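Local coordinates for putative sugar binding protein (PDB 3KEZ) that probably binds sugars or other glycan nutrients at the bacterial outer membrane as a calcium-containing member of the SusD family, at residues 199-202 with 203-206; 307-310 with 311-315. One frame throughout, in Å; residues are numbered along the deposited sequence. Where two conformers were deposited one is given.

Interaction 1 (199-202 with 203-206); sequences MTLL and SRVY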
HETATM    1  N   MSE A 199      -8.732   0.598  10.033  1.00 10.45           N
HETATM    2  CA  MSE A 199      -8.772  -0.750  10.624  1.00 10.94           C
HETATM    3  C   MSE A 199      -8.130  -1.789   9.682  1.00 10.01           C
HETATM    4  O   MSE A 199      -7.439  -2.705  10.116  1.00 10.39           O
HETATM    5  CB  MSE A 199     -10.185  -1.174  10.961  1.00 11.66           C
HETATM    6  CG  MSE A 199     -10.790  -0.524  12.104  1.00 16.51           C
HETATM    7 SE   MSE A 199     -12.454  -1.427  12.573  0.75 12.24          SE
HETATM    8  CE  MSE A 199     -12.911  -0.372  14.166  1.00 14.50           C
ATOM      9  N   THR A 200      -8.385  -1.659   8.387  1.00 11.19           N
ATOM     10  CA  THR A 200      -7.803  -2.579   7.407  1.00 10.37           C
ATOM     11  C   THR A 200      -6.288  -2.440   7.392  1.00  7.89           C
ATOM     12  O   THR A 200      -5.587  -3.440   7.477  1.00 12.08           O
ATOM     13  CB  THR A 200      -8.383  -2.359   6.008  1.00 11.16           C
ATOM     14  OG1 THR A 200      -9.787  -2.575   6.054  1.00  9.46           O
ATOM     15  CG2 THR A 200      -7.779  -3.285   4.995  1.00  7.99           C
ATOM     16  N   LEU A 201      -5.780  -1.209   7.372  1.00  7.58           N
ATOM     17  CA  LEU A 201      -4.303  -0.978   7.384  1.00 10.44           C
ATOM     18  C   LEU A 201      -3.748  -1.540   8.689  1.00 10.93           C
ATOM     19  O   LEU A 201      -2.771  -2.268   8.676  1.00  9.33           O
ATOM     20  CB  LEU A 201      -3.932   0.487   7.252  1.00  7.15           C
ATOM     21  CG  LEU A 201      -2.458   0.890   7.225  1.00 12.12           C
ATOM     22  CD1 LEU A 201      -1.686   0.014   6.224  1.00  8.88           C
ATOM     23  CD2 LEU A 201      -2.292   2.386   6.899  1.00  8.70           C
ATOM     24  N   LEU A 202      -4.437  -1.269   9.800  1.00  8.47           N
ATOM     25  CA  LEU A 202      -3.937  -1.711  11.100  1.00 10.01           C
ATOM     26  C   LEU A 202      -3.853  -3.260  11.124  1.00  9.67           C
ATOM     27  O   LEU A 202      -2.877  -3.797  11.634  1.00  8.62           O
ATOM     28  CB  LEU A 202      -4.784  -1.174  12.256  1.00 12.30           C
ATOM     29  CG  LEU A 202      -4.372  -1.670  13.653  1.00  9.78           C
ATOM     30  CD1 LEU A 202      -2.843  -1.543  13.883  1.00  8.76           C
ATOM     31  CD2 LEU A 202      -5.153  -0.937  14.724  1.00 10.63           C
ATOM     32  N   SER A 203      -4.841  -3.934  10.529  1.00  9.18           N
ATOM     33  CA  SER A 203      -4.789  -5.387  10.392  1.00  9.72           C
ATOM     34  C   SER A 203      -3.582  -5.866   9.614  1.00  9.89           C
ATOM     35  O   SER A 203      -2.969  -6.856   9.965  1.00  9.12           O
ATOM     36  CB  SER A 203      -6.114  -5.985   9.811  1.00 11.85           C
ATOM     37  OG  SER A 203      -6.215  -5.855   8.395  1.00 10.82           O
ATOM     38  N   ARG A 204      -3.231  -5.149   8.559  1.00 10.48           N
ATOM     39  CA  ARG A 204      -2.014  -5.456   7.813  1.00 10.35           C
ATOM     40  C   ARG A 204      -0.795  -5.287   8.700  1.00 10.19           C
ATOM     41  O   ARG A 204       0.111  -6.148   8.719  1.00  7.42           O
ATOM     42  CB  ARG A 204      -1.911  -4.547   6.553  1.00 10.21           C
ATOM     43  CG  ARG A 204      -0.762  -4.981   5.616  1.00 10.44           C
ATOM     44  CD  ARG A 204      -0.345  -3.871   4.698  1.00 12.83           C
ATOM     45  NE  ARG A 204      -1.439  -3.348   3.915  1.00 11.39           N
ATOM     46  CZ  ARG A 204      -1.379  -2.209   3.231  1.00 13.63           C
ATOM     47  NH1 ARG A 204      -0.296  -1.466   3.257  1.00 10.66           N
ATOM     48  NH2 ARG A 204      -2.406  -1.788   2.534  1.00 15.49           N
ATOM     49  N   VAL A 205      -0.748  -4.180   9.436  1.00  8.45           N
ATOM     50  CA  VAL A 205       0.413  -3.889  10.261  1.00  8.65           C
ATOM     51  C   VAL A 205       0.569  -5.003  11.316  1.00  8.84           C
ATOM     52  O   VAL A 205       1.658  -5.519  11.485  1.00 11.58           O
ATOM     53  CB  VAL A 205       0.340  -2.520  10.923  1.00 12.81           C
ATOM     54  CG1 VAL A 205       1.535  -2.334  11.913  1.00  7.91           C
ATOM     55  CG2 VAL A 205       0.337  -1.390   9.870  1.00  6.83           C
ATOM     56  N   TYR A 206      -0.527  -5.434  11.930  1.00 10.53           N
ATOM     57  CA  TYR A 206      -0.467  -6.575  12.845  1.00  7.50           C
ATOM     58  C   TYR A 206       0.048  -7.861  12.199  1.00  9.75           C
ATOM     59  O   TYR A 206       0.752  -8.654  12.858  1.00 12.81           O
ATOM     60  CB  TYR A 206      -1.827  -6.800  13.509  1.00  7.00           C
ATOM     61  CG  TYR A 206      -2.227  -5.791  14.610  1.00  8.23           C
ATOM     62  CD1 TYR A 206      -1.376  -5.516  15.680  1.00 11.70           C
ATOM     63  CD2 TYR A 206      -3.515  -5.270  14.665  1.00 14.66           C
ATOM     64  CE1 TYR A 206      -1.747  -4.683  16.700  1.00  9.75           C
ATOM     65  CE2 TYR A 206      -3.922  -4.429  15.733  1.00  9.56           C
ATOM     66  CZ  TYR A 206      -3.026  -4.162  16.731  1.00  8.88           C
ATOM     67  OH  TYR A 206      -3.367  -3.377  17.756  1.00 14.61           O
TER
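Met199 O accepts the backbone N-H of Ser203, an ordinary i to i+4 bond of helix 195-209. The next carbonyl does more. Thr200 O takes two donors: the backbone N of Arg204 at 3.1 Å and the hydroxyl OG of Ser203 at 2.7 Å. The serine oxygen sits between its own backbone N and carbonyl carbon (chi1 80°), which swings it back along the helix to the carbonyl three residues earlier. OG is also bonded to Asn343 ND2 of helix 337-350, so this buried hydroxyl is well satisfied.

Leu201 O receives Val205 N at 2.9 Å. Its side chain works over Arg204: methyl CD1 lies 3.6 Å above one face of the guanidinium, offset toward the rim. NE of that group is in a salt bridge to Glu339. The carboxylate of Glu339 is likely to offset the like charge of Arg132, which comes close to Arg204 NH1.

Leu202 O receives Tyr206 N at 2.9 Å, and the two side chains meet as well. CD1 of Leu202 rests over one face of the Tyr206 ring, 3.9 Å from the centroid, in a CH-pi contact. CG of the leucine comes against ring atom CE2 at 3.5 Å. CG of Leu202 is anti to the backbone N (chi1 176°), and from there CD1 leans obliquely forward over the ring. With an alanine in place of Tyr206, the CD1 methyl would probably lose the aromatic face it rests on, and a gap is likely to open beside Ile174 and Ala215.

Helices 109-134, 166-183, 212-229 and 337-350 all touch this stretch. Such a buried helix turn, carrying i to i+4 bonds and i to i+3 and i+4 side-chain contacts, is consistent with the TPR-like helical scaffold of SusD proteins.

Interaction 2 (307-310 with 311-315); sequences SFDK and KYYAY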
ATOM      1  N   SER A 307      -4.387  -5.806 -19.805  1.00  8.95           N
ATOM      2  CA  SER A 307      -4.388  -5.101 -21.093  0.50  9.89           C
ATOM      3  C   SER A 307      -3.157  -5.541 -21.847  1.00 10.01           C
ATOM      4  O   SER A 307      -2.032  -5.329 -21.407  1.00  9.58           O
ATOM      5  CB  SER A 307      -4.338  -3.588 -20.927  0.50 10.82           C
ATOM      6  OG  SER A 307      -5.573  -3.082 -20.490  0.50  6.67           O
ATOM      7  N   PHE A 308      -3.364  -6.194 -22.986  1.00 10.65           N
ATOM      8  CA  PHE A 308      -2.262  -6.783 -23.745  1.00  9.73           C
ATOM      9  C   PHE A 308      -1.801  -5.862 -24.877  1.00 12.51           C
ATOM     10  O   PHE A 308      -2.599  -5.437 -25.708  1.00 12.81           O
ATOM     11  CB  PHE A 308      -2.668  -8.126 -24.354  1.00 12.50           C
ATOM     12  CG  PHE A 308      -2.959  -9.177 -23.340  1.00  9.28           C
ATOM     13  CD1 PHE A 308      -4.213  -9.272 -22.773  1.00 15.64           C
ATOM     14  CD2 PHE A 308      -1.969 -10.067 -22.937  1.00 15.30           C
ATOM     15  CE1 PHE A 308      -4.484 -10.229 -21.818  1.00 16.30           C
ATOM     16  CE2 PHE A 308      -2.230 -11.020 -21.966  1.00 10.77           C
ATOM     17  CZ  PHE A 308      -3.484 -11.114 -21.419  1.00 17.75           C
ATOM     18  N   ASP A 309      -0.506  -5.560 -24.886  1.00 12.10           N
ATOM     19  CA  ASP A 309       0.141  -4.888 -25.994  1.00 12.84           C
ATOM     20  C   ASP A 309       0.440  -5.938 -27.036  1.00 13.04           C
ATOM     21  O   ASP A 309       1.458  -6.614 -26.942  1.00 13.83           O
ATOM     22  CB  ASP A 309       1.454  -4.264 -25.528  1.00 14.98           C
ATOM     23  CG  ASP A 309       2.188  -3.588 -26.650  1.00 13.11           C
ATOM     24  OD1 ASP A 309       1.514  -3.305 -27.637  1.00 13.66           O
ATOM     25  OD2 ASP A 309       3.417  -3.400 -26.563  1.00 18.72           O
ATOM     26  N   LYS A 310      -0.442  -6.067 -28.031  1.00 13.88           N
ATOM     27  CA  LYS A 310      -0.328  -7.100 -29.059  1.00 12.51           C
ATOM     28  C   LYS A 310      -0.136  -8.467 -28.382  1.00 12.91           C
ATOM     29  O   LYS A 310      -0.934  -8.805 -27.517  1.00 14.14           O
ATOM     30  CB  LYS A 310       0.775  -6.763 -30.069  1.00 13.38           C
ATOM     31  CG  LYS A 310       0.589  -5.418 -30.829  1.00 14.52           C
ATOM     32  CD  LYS A 310      -0.863  -5.250 -31.340  1.00 16.65           C
ATOM     33  CE  LYS A 310      -1.033  -4.112 -32.347  1.00 18.83           C
ATOM     34  NZ  LYS A 310      -0.436  -2.864 -31.833  1.00 19.33           N
ATOM     35  N   LYS A 311       0.892  -9.229 -28.748  1.00 10.26           N
ATOM     36  CA  LYS A 311       1.232 -10.445 -28.036  1.00 12.29           C
ATOM     37  C   LYS A 311       2.593 -10.254 -27.365  1.00 12.61           C
ATOM     38  O   LYS A 311       3.399 -11.181 -27.329  1.00 12.89           O
ATOM     39  CB  LYS A 311       1.218 -11.676 -28.971  1.00 13.45           C
ATOM     40  CG  LYS A 311      -0.180 -12.078 -29.475  1.00 25.47           C
ATOM     41  CD  LYS A 311      -0.270 -13.555 -29.946  1.00 35.12           C
ATOM     42  CE  LYS A 311      -1.727 -14.087 -29.941  1.00 38.54           C
ATOM     43  NZ  LYS A 311      -2.462 -13.952 -28.616  1.00 38.01           N
ATOM     44  N   TYR A 312       2.847  -9.057 -26.809  1.00 11.99           N
ATOM     45  CA  TYR A 312       4.177  -8.725 -26.289  1.00 11.95           C
ATOM     46  C   TYR A 312       4.273  -8.612 -24.761  1.00 11.54           C
ATOM     47  O   TYR A 312       5.216  -9.135 -24.170  1.00 12.20           O
ATOM     48  CB  TYR A 312       4.675  -7.409 -26.874  1.00 13.05           C
ATOM     49  CG  TYR A 312       4.516  -7.288 -28.364  1.00 12.78           C
ATOM     50  CD1 TYR A 312       4.798  -8.370 -29.216  1.00 17.91           C
ATOM     51  CD2 TYR A 312       4.089  -6.081 -28.939  1.00 13.35           C
ATOM     52  CE1 TYR A 312       4.641  -8.247 -30.619  1.00 20.36           C
ATOM     53  CE2 TYR A 312       3.932  -5.957 -30.333  1.00 17.26           C
ATOM     54  CZ  TYR A 312       4.208  -7.033 -31.155  1.00 19.47           C
ATOM     55  OH  TYR A 312       4.047  -6.885 -32.511  1.00 21.50           O
ATOM     56  N   TYR A 313       3.333  -7.858 -24.175  1.00  9.66           N
ATOM     57  CA  TYR A 313       3.276  -7.552 -22.762  1.00 10.38           C
ATOM     58  C   TYR A 313       1.828  -7.486 -22.291  1.00 10.64           C
ATOM     59  O   TYR A 313       0.912  -7.206 -23.083  1.00 12.05           O
ATOM     60  CB  TYR A 313       3.837  -6.177 -22.482  1.00 11.35           C
ATOM     61  CG  TYR A 313       5.194  -5.927 -23.009  1.00  9.05           C
ATOM     62  CD1 TYR A 313       6.305  -6.384 -22.327  1.00 16.15           C
ATOM     63  CD2 TYR A 313       5.378  -5.204 -24.177  1.00 15.54           C
ATOM     64  CE1 TYR A 313       7.573  -6.170 -22.818  1.00 15.96           C
ATOM     65  CE2 TYR A 313       6.649  -4.970 -24.672  1.00 12.90           C
ATOM     66  CZ  TYR A 313       7.740  -5.454 -23.975  1.00 17.67           C
ATOM     67  OH  TYR A 313       9.015  -5.217 -24.424  1.00 18.90           O
ATOM     68  N   ALA A 314       1.633  -7.724 -21.000  1.00  7.52           N
ATOM     69  CA  ALA A 314       0.341  -7.570 -20.374  1.00  8.59           C
ATOM     70  C   ALA A 314       0.480  -6.583 -19.230  1.00 10.38           C
ATOM     71  O   ALA A 314       1.259  -6.794 -18.289  1.00  8.05           O
ATOM     72  CB  ALA A 314      -0.174  -8.894 -19.872  1.00  8.27           C
ATOM     73  N   TYR A 315      -0.287  -5.502 -19.314  1.00  9.93           N
ATOM     74  CA  TYR A 315      -0.322  -4.483 -18.280  1.00 11.07           C
ATOM     75  C   TYR A 315      -1.501  -4.726 -17.341  1.00 12.07           C
ATOM     76  O   TYR A 315      -2.505  -5.313 -17.741  1.00 10.86           O
ATOM     77  CB  TYR A 315      -0.431  -3.099 -18.932  1.00  8.34           C
ATOM     78  CG  TYR A 315       0.815  -2.785 -19.712  1.00  8.80           C
ATOM     79  CD1 TYR A 315       1.878  -2.173 -19.091  1.00 13.22           C
ATOM     80  CD2 TYR A 315       0.981  -3.221 -21.031  1.00 12.73           C
ATOM     81  CE1 TYR A 315       3.052  -1.960 -19.743  1.00 10.54           C
ATOM     82  CE2 TYR A 315       2.164  -2.992 -21.716  1.00 10.05           C
ATOM     83  CZ  TYR A 315       3.190  -2.344 -21.054  1.00 10.85           C
ATOM     84  OH  TYR A 315       4.367  -2.081 -21.659  1.00 11.35           O
TER
HETATM   85  O   HOH W   1       4.293  -1.986 -24.335  1.00 13.35           O
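A beta hairpin with a classic bulge joins Ser307 and Asp309 to Tyr315 and Tyr313. Its strands, 306-309 and 313-316, form a small two-stranded antiparallel sheet in this SusD-family protein. Ser307 and Tyr315 are a hydrogen-bonded pair: N of Ser307 reaches O of Tyr315 at 2.8 Å, and N of Tyr315 reaches O of Ser307 at 2.7 Å. Both bonds are nearly straight. Phe308 and Ala314 follow as a non-hydrogen-bonded pair. Here the Ala314 CB methyl touches CE2 of the phenylalanine ring at 3.6 Å.

At the bulge, Tyr312 and Tyr313 both face Asp309. Asp309 N donates to Tyr313 O, while Tyr312 N donates back to Asp309 O at 2.8 Å and closes the turn through Lys310 and Lys311. Lys310 has a positive phi (51°), as at the first corner of a type II' turn. Its side chain then lies alongside Tyr312, pointing the same way. CB stands over one face of that ring, 3.6 Å from the centroid, in a CH-pi contact. Tyr312 also makes a cation-pi contact with Lys421, and its carbonyl is bonded to Thr422 OG1, which ties the turn to a later loop.

The carboxylate of Asp309 meets two rings at their edges. Its CG is anti to the backbone N (chi1 178°), which brings OD2 to 3.6 Å from CD2 of Tyr312. The carboxylate stands almost perpendicular to this ring (86°). It is nearly coplanar with the Tyr313 ring, whose CD2 edge also borders OD2. The same oxygen has a polar partner in a water, which donates to Asp309 OD2 at 2.8 Å and accepts a hydrogen bond from Tyr315 OH at 2.7 Å.

How the interactions relate
Interaction 1 and interaction 2 are separate local contacts in one chain. Their centres are about 34 Å apart, the nearest atoms are about 20 Å apart, and they do not touch. They lie on opposite sides of the chain's centre, interaction 1 at about 11 Å from it and interaction 2 at about 25 Å, centre to centre. One is buried helix packing, the other a more peripheral hairpin. Neither takes part in the calcium site of Asn261, Gln322, Glu325, Asp329 and Asn331. Four of those ligands fall in sequence between the 311-315 segment and helix 337-350, the helix that supplies Glu339 and Asn343 to interaction 1.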